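Local coordinates for protein Afp (PDB 2YJK) that probably binds ferric iron and takes part in iron uptake as a dodecameric Dps protein built on the ferritin fold, at residues 44-49 with 53-58; 97-102 with 106-111; 59-64 with 149-154. All blocks are in the same frame, centred on the assembly; numbering follows the deposited sequence.

Contact 1: 44-49 with 53-58; sequences WNVRGS and AIHELL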
loop_
_atom_site.group_PDB
_atom_site.type_symbol
_atom_site.label_atom_id
_atom_site.label_comp_id
_atom_site.label_asym_id
_atom_site.label_seq_id
_atom_site.Cartn_x
_atom_site.Cartn_y
_atom_site.Cartn_z
ATOM N N TRP C 44 15.351 -16.159 -20.108
ATOM C CA TRP C 44 15.209 -17.617 -19.786
ATOM C C TRP C 44 16.558 -18.402 -19.869
ATOM O O TRP C 44 16.835 -19.281 -19.040
ATOM C CB TRP C 44 14.132 -18.297 -20.680
ATOM C CG TRP C 44 12.755 -17.654 -20.425
ATOM C CD1 TRP C 44 12.262 -17.159 -19.188
ATOM C CD2 TRP C 44 11.694 -17.467 -21.380
ATOM N NE1 TRP C 44 10.981 -16.676 -19.374
ATOM C CE2 TRP C 44 10.619 -16.826 -20.697
ATOM C CE3 TRP C 44 11.549 -17.780 -22.744
ATOM C CZ2 TRP C 44 9.378 -16.498 -21.352
ATOM C CZ3 TRP C 44 10.315 -17.458 -23.410
ATOM C CH2 TRP C 44 9.264 -16.798 -22.719
ATOM N N ASN C 45 17.377 -18.031 -20.862
ATOM C CA ASN C 45 18.531 -18.843 -21.327
ATOM C C ASN C 45 19.887 -18.414 -20.775
ATOM O O ASN C 45 20.924 -19.118 -20.956
ATOM C CB ASN C 45 18.493 -18.903 -22.855
ATOM C CG ASN C 45 17.371 -19.826 -23.347
ATOM O OD1 ASN C 45 17.417 -21.024 -23.130
ATOM N ND2 ASN C 45 16.305 -19.250 -23.870
ATOM N N VAL C 46 19.899 -17.271 -20.083
ATOM C CA VAL C 46 21.143 -16.734 -19.514
ATOM C C VAL C 46 21.799 -17.644 -18.458
ATOM O O VAL C 46 21.101 -18.292 -17.679
ATOM C CB VAL C 46 20.973 -15.255 -19.044
ATOM C CG1 VAL C 46 19.972 -15.093 -17.856
ATOM C CG2 VAL C 46 22.355 -14.669 -18.672
ATOM N N ARG C 47 23.131 -17.698 -18.443
ATOM C CA ARG C 47 23.894 -18.568 -17.539
ATOM C C ARG C 47 25.098 -17.822 -17.009
ATOM O O ARG C 47 25.535 -16.848 -17.624
ATOM C CB ARG C 47 24.489 -19.781 -18.281
ATOM C CG ARG C 47 23.545 -20.462 -19.203
ATOM C CD ARG C 47 23.282 -21.811 -18.648
ATOM N NE ARG C 47 21.980 -21.841 -18.013
ATOM C CZ ARG C 47 21.389 -22.937 -17.519
ATOM N NH1 ARG C 47 22.002 -24.127 -17.580
ATOM N NH2 ARG C 47 20.159 -22.818 -16.972
ATOM N N GLY C 48 25.663 -18.328 -15.914
ATOM C CA GLY C 48 27.035 -17.968 -15.517
ATOM C C GLY C 48 27.033 -17.071 -14.308
ATOM O O GLY C 48 25.958 -16.802 -13.717
ATOM N N SER C 49 28.206 -16.547 -13.959
ATOM C CA SER C 49 28.436 -16.050 -12.589
ATOM C C SER C 49 27.561 -14.845 -12.196
ATOM O O SER C 49 27.318 -14.588 -11.019
ATOM C CB SER C 49 29.901 -15.756 -12.380
ATOM O OG SER C 49 30.282 -14.702 -13.234
ATOM N N ALA C 53 21.470 -11.256 -11.202
ATOM C CA ALA C 53 21.426 -9.820 -11.494
ATOM C C ALA C 53 21.089 -9.554 -12.980
ATOM O O ALA C 53 20.313 -8.674 -13.293
ATOM C CB ALA C 53 22.753 -9.172 -11.100
ATOM N N ILE C 54 21.627 -10.355 -13.894
ATOM C CA ILE C 54 21.333 -10.179 -15.309
ATOM C C ILE C 54 19.956 -10.730 -15.706
ATOM O O ILE C 54 19.297 -10.167 -16.591
ATOM C CB ILE C 54 22.449 -10.792 -16.179
ATOM C CG1 ILE C 54 23.829 -10.113 -15.845
ATOM C CG2 ILE C 54 22.106 -10.733 -17.685
ATOM C CD1 ILE C 54 23.896 -8.607 -16.085
ATOM N N HIS C 55 19.579 -11.885 -15.127
ATOM C CA HIS C 55 18.220 -12.431 -15.227
ATOM C C HIS C 55 17.190 -11.333 -14.851
ATOM O O HIS C 55 16.222 -11.128 -15.541
ATOM C CB HIS C 55 18.101 -13.657 -14.294
ATOM C CG HIS C 55 16.756 -14.320 -14.284
ATOM N ND1 HIS C 55 16.312 -15.153 -15.310
ATOM C CD2 HIS C 55 15.804 -14.362 -13.317
ATOM C CE1 HIS C 55 15.104 -15.603 -14.998
ATOM N NE2 HIS C 55 14.785 -15.158 -13.790
ATOM N N GLU C 56 17.426 -10.638 -13.752
ATOM C CA GLU C 56 16.523 -9.594 -13.278
ATOM C C GLU C 56 16.578 -8.313 -14.059
ATOM O O GLU C 56 15.525 -7.748 -14.353
ATOM C CB GLU C 56 16.730 -9.312 -11.793
ATOM C CG GLU C 56 16.331 -10.503 -10.941
ATOM C CD GLU C 56 15.832 -10.100 -9.551
ATOM O OE1 GLU C 56 16.300 -9.037 -9.014
ATOM O OE2 GLU C 56 14.980 -10.856 -8.995
ATOM N N LEU C 57 17.788 -7.859 -14.412
ATOM C CA LEU C 57 17.932 -6.698 -15.306
ATOM C C LEU C 57 17.222 -6.897 -16.672
ATOM O O LEU C 57 16.521 -5.993 -17.155
ATOM C CB LEU C 57 19.412 -6.320 -15.511
ATOM C CG LEU C 57 19.721 -5.207 -16.517
ATOM C CD1 LEU C 57 19.022 -3.920 -16.010
ATOM C CD2 LEU C 57 21.258 -4.973 -16.536
ATOM N N LEU C 58 17.419 -8.055 -17.304
ATOM C CA LEU C 58 16.715 -8.353 -18.537
ATOM C C LEU C 58 15.193 -8.307 -18.358
ATOM O O LEU C 58 14.513 -7.738 -19.169
ATOM C CB LEU C 58 17.158 -9.705 -19.099
ATOM C CG LEU C 58 18.555 -9.787 -19.725
ATOM C CD1 LEU C 58 18.978 -11.271 -19.998
ATOM C CD2 LEU C 58 18.566 -9.024 -21.019
#
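Val46 lays both branches of its side chain against residues 53-58 of helix 51-78, where they meet Ile54, His55 and Leu58. CG2 of Val46 touches CG2 of Ile54 at 4.1 Å, the two side chains crossing at about a right angle. CG1 of Val46 goes to the neighbouring residue, resting 4.1 Å from the backbone CA of His55 and 4.3 Å from its CB. It also comes to the edge of the imidazole, near the ring plane, so the valine flanks this ring without lying over either face. Further along the helix, CG1 of Val46 makes a looser contact with CD1 of Leu58 at 4.5 Å. The torsion of Val46 explains this division of labour: CG1 stands between the backbone N and the carbonyl carbon (chi1 65°), leaving CG2 opposite the N to reach the isoleucine. Ile54 offers only its short branch, for the longer one leads off from the valine. All four residues are buried, and what meets across the contact is carbon against carbon, the imidazole edge included. The His55 ring stacks with those of His43, an iron ligand, and Phe51. The backbone O of His55 accepts a hydrogen bond from His43 ND1, so the residue that Val46 abuts is itself a second-shell neighbour of the iron site. Trp153 and Phe154 of a neighbouring subunit also meet the His55 ring. Val46 is the first residue to leave helical geometry after helix 15-45. The contact thus lies at the tight connection where the chain runs through strand 46-47, which pairs in parallel with strand 103-104, and folds back into helix 51-78, while helix 105-130 also touches Val46 through Trp105 and Glu108.

Contact 2: 97-102 with 106-111; sequences AVPAGF and QDEIKA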
loop_
_atom_site.group_PDB
_atom_site.type_symbol
_atom_site.label_atom_id
_atom_site.label_comp_id
_atom_site.label_asym_id
_atom_site.label_seq_id
_atom_site.Cartn_x
_atom_site.Cartn_y
_atom_site.Cartn_z
ATOM N N ALA C 97 20.152 -10.953 -32.607
ATOM C CA ALA C 97 21.394 -11.712 -32.388
ATOM C C ALA C 97 21.255 -12.621 -31.134
ATOM O O ALA C 97 22.190 -13.324 -30.774
ATOM C CB ALA C 97 22.564 -10.755 -32.203
ATOM N N VAL C 98 20.115 -12.586 -30.429
ATOM C CA VAL C 98 20.015 -13.376 -29.189
ATOM C C VAL C 98 20.153 -14.853 -29.609
ATOM O O VAL C 98 19.463 -15.270 -30.522
ATOM C CB VAL C 98 18.679 -13.152 -28.467
ATOM C CG1 VAL C 98 18.488 -14.213 -27.373
ATOM C CG2 VAL C 98 18.505 -11.668 -27.988
ATOM N N PRO C 99 21.045 -15.629 -28.958
ATOM C CA PRO C 99 21.174 -17.024 -29.353
ATOM C C PRO C 99 19.953 -17.892 -29.090
ATOM O O PRO C 99 19.124 -17.588 -28.227
ATOM C CB PRO C 99 22.351 -17.548 -28.481
ATOM C CG PRO C 99 23.140 -16.336 -28.127
ATOM C CD PRO C 99 22.064 -15.245 -27.963
ATOM N N ALA C 100 19.927 -19.028 -29.788
ATOM C CA ALA C 100 18.820 -19.979 -29.763
ATOM C C ALA C 100 18.704 -20.675 -28.421
ATOM O O ALA C 100 17.639 -21.136 -28.079
ATOM C CB ALA C 100 18.967 -21.032 -30.872
ATOM N N GLY C 101 19.799 -20.823 -27.684
ATOM C CA GLY C 101 19.719 -21.626 -26.443
ATOM C C GLY C 101 20.531 -20.986 -25.340
ATOM O O GLY C 101 20.689 -19.774 -25.329
ATOM N N PHE C 102 21.161 -21.813 -24.503
ATOM C CA PHE C 102 21.880 -21.308 -23.350
ATOM C C PHE C 102 23.044 -20.488 -23.838
ATOM O O PHE C 102 23.643 -20.817 -24.892
ATOM C CB PHE C 102 22.403 -22.468 -22.496
ATOM C CG PHE C 102 21.325 -23.224 -21.754
ATOM C CD1 PHE C 102 20.203 -22.551 -21.231
ATOM C CD2 PHE C 102 21.431 -24.618 -21.568
ATOM C CE1 PHE C 102 19.202 -23.252 -20.510
ATOM C CE2 PHE C 102 20.434 -25.327 -20.837
ATOM C CZ PHE C 102 19.300 -24.614 -20.306
ATOM N N GLN C 106 27.597 -12.554 -20.597
ATOM C CA GLN C 106 28.270 -11.573 -21.466
ATOM C C GLN C 106 27.707 -11.583 -22.847
ATOM O O GLN C 106 27.602 -10.520 -23.465
ATOM C CB GLN C 106 29.789 -11.780 -21.610
ATOM C CG GLN C 106 30.552 -11.670 -20.308
ATOM C CD GLN C 106 30.654 -13.038 -19.558
ATOM O OE1 GLN C 106 29.895 -14.007 -19.822
ATOM N NE2 GLN C 106 31.609 -13.113 -18.618
ATOM N N ASP C 107 27.408 -12.776 -23.363
ATOM C CA ASP C 107 26.974 -12.909 -24.745
ATOM C C ASP C 107 25.540 -12.434 -24.905
ATOM O O ASP C 107 25.195 -11.782 -25.909
ATOM C CB ASP C 107 27.112 -14.343 -25.205
ATOM C CG ASP C 107 28.601 -14.789 -25.293
ATOM O OD1 ASP C 107 29.456 -14.032 -25.860
ATOM O OD2 ASP C 107 28.888 -15.913 -24.796
ATOM N N GLU C 108 24.715 -12.762 -23.907
ATOM C CA GLU C 108 23.351 -12.262 -23.873
ATOM C C GLU C 108 23.383 -10.697 -23.862
ATOM O O GLU C 108 22.635 -10.072 -24.535
ATOM C CB GLU C 108 22.581 -12.784 -22.632
ATOM C CG GLU C 108 22.285 -14.271 -22.571
ATOM C CD GLU C 108 21.368 -14.806 -23.683
ATOM O OE1 GLU C 108 20.929 -14.034 -24.578
ATOM O OE2 GLU C 108 21.077 -16.035 -23.667
ATOM N N ILE C 109 24.254 -10.084 -23.079
ATOM C CA ILE C 109 24.212 -8.626 -22.964
ATOM C C ILE C 109 24.614 -8.089 -24.342
ATOM O O ILE C 109 23.955 -7.179 -24.846
ATOM C CB ILE C 109 25.199 -8.112 -21.946
ATOM C CG1 ILE C 109 24.712 -8.429 -20.545
ATOM C CG2 ILE C 109 25.487 -6.624 -22.160
ATOM C CD1 ILE C 109 25.648 -7.875 -19.524
ATOM N N LYS C 110 25.672 -8.625 -24.945
ATOM C CA LYS C 110 26.037 -8.184 -26.314
ATOM C C LYS C 110 24.914 -8.324 -27.307
ATOM O O LYS C 110 24.682 -7.410 -28.110
ATOM C CB LYS C 110 27.296 -8.895 -26.897
ATOM C CG LYS C 110 28.570 -8.641 -26.118
ATOM C CD LYS C 110 29.706 -9.561 -26.619
ATOM C CE LYS C 110 31.066 -9.072 -26.083
ATOM N NZ LYS C 110 32.077 -10.200 -25.899
ATOM N N ALA C 111 24.233 -9.473 -27.297
ATOM C CA ALA C 111 23.128 -9.687 -28.268
ATOM C C ALA C 111 22.043 -8.605 -28.067
ATOM O O ALA C 111 21.498 -8.083 -29.044
ATOM C CB ALA C 111 22.519 -11.081 -28.104
HETATM O O HOH W 1 19.560 -17.116 -25.417
#
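Ala111 sets its methyl group against the backbone of Ala97 and Val98, where the end of the long crossover of the ferritin four-helix bundle packs on helix 105-130. The loop 97-102 runs beside the early turns of the helix it is about to enter. Packing is tightest at this alanine: CB of Ala111 lies 3.5 Å from the carbonyl O of Ala97 and 3.6 Å from CA of Val98. CG2 of Val98 adds a contact at 4.1 Å to the same methyl, and CD of Pro99 lies a little beyond. One small side chain is therefore met by three successive loop residues, and its small size probably allows the loop and helix backbones to come this close. Ala97 itself is exposed, so solvent borders the tight patch on that side. One helical turn earlier the fit is looser. Glu108 reaches the loop through a chain bent at chi2 (-63°), its side chain crossing that of Val98 at about a right angle. Its two oxygens then have unlike surroundings within the contact. OE1 of Glu108 rests on carbon, 3.7 Å from CG1 of Val98 and 3.8 Å from CD of Pro99, whereas OE2 faces a water. Such apolar company on one side probably makes a buried negative charge costlier, which the water at OE2 may offset in part. Outside the contact, Ala42 and Asn45 of helix 15-45 pack on Glu108, and Gln41 NE2 is hydrogen-bonded to the carbonyl of Pro99. The loop and helix are linked through water 1, hydrogen-bonded to Glu108 OE2 at 2.6 Å and to Pro99 O at 2.9 Å, though the water has more acceptors in reach than protons to give.

Contact 3: 59-64 with 149-154; sequences DSVVAH and DKDRWF. With OFE (Iron(II) oxide), chain B.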
loop_
_atom_site.group_PDB
_atom_site.type_symbol
_atom_site.label_atom_id
_atom_site.label_comp_id
_atom_site.label_asym_id
_atom_site.label_seq_id
_atom_site.Cartn_x
_atom_site.Cartn_y
_atom_site.Cartn_z
ATOM N N ASP C 59 14.638 -8.853 -17.280
ATOM C CA ASP C 59 13.189 -8.717 -17.054
ATOM C C ASP C 59 12.755 -7.232 -17.041
ATOM O O ASP C 59 11.667 -6.873 -17.504
ATOM C CB ASP C 59 12.732 -9.418 -15.766
ATOM C CG ASP C 59 11.613 -10.444 -16.033
ATOM O OD1 ASP C 59 11.175 -10.604 -17.208
ATOM O OD2 ASP C 59 11.183 -11.145 -15.087
ATOM N N SER C 60 13.611 -6.369 -16.515
ATOM C CA SER C 60 13.220 -4.988 -16.396
ATOM C C SER C 60 13.341 -4.249 -17.745
ATOM O O SER C 60 12.481 -3.430 -18.082
ATOM C CB SER C 60 13.903 -4.378 -15.165
ATOM O OG SER C 60 14.672 -3.299 -15.557
ATOM N N VAL C 61 14.278 -4.699 -18.590
ATOM C CA VAL C 61 14.405 -4.250 -19.999
ATOM C C VAL C 61 13.166 -4.633 -20.828
ATOM O O VAL C 61 12.679 -3.854 -21.615
ATOM C CB VAL C 61 15.719 -4.815 -20.677
ATOM C CG1 VAL C 61 15.706 -4.765 -22.202
ATOM C CG2 VAL C 61 17.023 -4.117 -20.070
ATOM N N VAL C 62 12.687 -5.845 -20.646
ATOM C CA VAL C 62 11.500 -6.352 -21.310
ATOM C C VAL C 62 10.288 -5.508 -20.869
ATOM O O VAL C 62 9.470 -5.123 -21.715
ATOM C CB VAL C 62 11.308 -7.843 -20.909
ATOM C CG1 VAL C 62 9.883 -8.316 -21.160
ATOM C CG2 VAL C 62 12.286 -8.744 -21.620
ATOM N N ALA C 63 10.175 -5.225 -19.556
ATOM C CA ALA C 63 9.008 -4.548 -18.986
ATOM C C ALA C 63 9.000 -3.111 -19.596
ATOM O O ALA C 63 7.966 -2.681 -20.100
ATOM C CB ALA C 63 9.056 -4.541 -17.448
ATOM N N HIS C 64 10.175 -2.443 -19.662
ATOM C CA HIS C 64 10.329 -1.167 -20.391
ATOM C C HIS C 64 9.969 -1.266 -21.873
ATOM O O HIS C 64 9.170 -0.446 -22.373
ATOM C CB HIS C 64 11.737 -0.609 -20.239
ATOM C CG HIS C 64 12.068 -0.225 -18.815
ATOM N ND1 HIS C 64 13.361 -0.090 -18.350
ATOM C CD2 HIS C 64 11.264 -0.029 -17.743
ATOM C CE1 HIS C 64 13.338 0.217 -17.063
ATOM N NE2 HIS C 64 12.077 0.259 -16.672
ATOM N N ASP C 149 18.289 4.515 -23.899
ATOM C CA ASP C 149 19.661 4.995 -23.592
ATOM C C ASP C 149 20.120 4.589 -22.212
ATOM O O ASP C 149 21.262 4.146 -22.008
ATOM C CB ASP C 149 19.739 6.519 -23.679
ATOM C CG ASP C 149 19.952 7.005 -25.116
ATOM O OD1 ASP C 149 20.279 6.133 -25.953
ATOM O OD2 ASP C 149 19.780 8.211 -25.434
ATOM N N LYS C 150 19.224 4.673 -21.246
ATOM C CA LYS C 150 19.626 4.300 -19.913
ATOM C C LYS C 150 19.772 2.752 -19.728
ATOM O O LYS C 150 20.736 2.280 -19.121
ATOM C CB LYS C 150 18.648 4.948 -18.923
ATOM C CG LYS C 150 18.921 4.592 -17.480
ATOM C CD LYS C 150 17.840 5.205 -16.559
ATOM C CE LYS C 150 18.328 5.112 -15.123
ATOM N NZ LYS C 150 17.237 5.353 -14.125
ATOM N N ASP C 151 18.800 1.983 -20.233
ATOM C CA ASP C 151 18.842 0.517 -20.260
ATOM C C ASP C 151 20.095 0.021 -20.978
ATOM O O ASP C 151 20.749 -0.908 -20.510
ATOM C CB ASP C 151 17.598 -0.050 -20.940
ATOM C CG ASP C 151 16.304 0.117 -20.041
ATOM O OD1 ASP C 151 16.440 0.295 -18.780
ATOM O OD2 ASP C 151 15.168 0.072 -20.616
ATOM N N ARG C 152 20.460 0.669 -22.067
ATOM C CA ARG C 152 21.710 0.356 -22.757
ATOM C C ARG C 152 22.948 0.566 -21.843
ATOM O O ARG C 152 23.834 -0.288 -21.812
ATOM C CB ARG C 152 21.836 1.198 -24.019
ATOM C CG ARG C 152 22.984 0.810 -24.976
ATOM C CD ARG C 152 23.199 1.858 -26.068
ATOM N NE ARG C 152 24.331 1.479 -26.924
ATOM C CZ ARG C 152 25.562 2.001 -26.885
ATOM N NH1 ARG C 152 25.856 2.991 -26.074
ATOM N NH2 ARG C 152 26.510 1.535 -27.696
ATOM N N TRP C 153 22.996 1.671 -21.097
ATOM C CA TRP C 153 24.093 1.909 -20.206
ATOM C C TRP C 153 24.172 0.787 -19.145
ATOM O O TRP C 153 25.253 0.230 -18.928
ATOM C CB TRP C 153 23.960 3.305 -19.581
ATOM C CG TRP C 153 24.692 3.498 -18.253
ATOM C CD1 TRP C 153 25.971 3.142 -17.967
ATOM C CD2 TRP C 153 24.158 4.113 -17.042
ATOM N NE1 TRP C 153 26.272 3.458 -16.645
ATOM C CE2 TRP C 153 25.191 4.068 -16.064
ATOM C CE3 TRP C 153 22.898 4.681 -16.694
ATOM C CZ2 TRP C 153 25.022 4.579 -14.737
ATOM C CZ3 TRP C 153 22.726 5.210 -15.376
ATOM C CH2 TRP C 153 23.790 5.153 -14.420
ATOM N N PHE C 154 23.040 0.467 -18.502
ATOM C CA PHE C 154 23.011 -0.577 -17.494
ATOM C C PHE C 154 23.534 -1.904 -18.019
ATOM O O PHE C 154 24.253 -2.577 -17.315
ATOM C CB PHE C 154 21.628 -0.769 -16.939
ATOM C CG PHE C 154 21.214 0.284 -15.964
ATOM C CD1 PHE C 154 21.966 1.428 -15.760
ATOM C CD2 PHE C 154 20.012 0.165 -15.289
ATOM C CE1 PHE C 154 21.555 2.404 -14.845
ATOM C CE2 PHE C 154 19.613 1.150 -14.377
ATOM C CZ PHE C 154 20.403 2.262 -14.165
HETATM FE FE OFE B . 10.876 -15.012 -15.489
HETATM O O OFE B . 9.419 -12.997 -15.495
HETATM O O HOH W 2 11.886 -14.980 -13.351
#
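A His-carboxylate pair, His64 with Asp151, joins helix 51-78 to helix 135-156, two helices of the four-helix bundle. ND1 of His64 donates to OD2 of Asp151 at 2.9 Å, with an N-H...O angle of 150°, and meets the syn lone pair of that oxygen. A second, weak bond runs from ND1 of His64 to OD1 of Asp151 at 3.1 Å, making the grip forked. Ring and carboxylate are nearly coplanar, 6° apart, the acid lying at the imidazole edge. CG of His64 stands opposite its own carbonyl carbon (chi1 -65°), which turns the ring to the acid and leaves Ser60 O above one ring face. Beside this pair, CG2 of Val61 packs against CB of Asp151 at 4.2 Å. Asp59, at the start of the same segment, serves the iron oxide pocket with Lys40 and His43; its OD1 forms a salt bridge with Lys40, and its OD2 lies 2.6 Å from the oxide O. Water 2 binds the iron at 2.4 Å. A leucine in place of His64 would probably leave the buried carboxylate of Asp151 without its donor and free to turn. The forked donation implies that ND1 carries the proton, and the adjacent acid is likely to make the doubly protonated, positively charged ring easier to form.

How the contacts relate
From the N terminus, helix 15-45 ends at contact 1, which closes the short turn into helix 51-78. Helix 51-78 continues straight into the first half of contact 3, whose partner comes only 85 residues later. Within that long span the chain makes its crossover, and contact 2 closes a second short loop where strand 103-104 leads into helix 105-130. Contact 3 therefore encloses contact 2, while contact 1 precedes both. Contacts 1 and 2 touch directly, for instance where CB of Asn45 meets the carbonyl O of Gly101, and Leu57 packs on Phe154 between contacts 1 and 3. Together they tie the two connections to the bundle and helix 51-78 to helix 135-156.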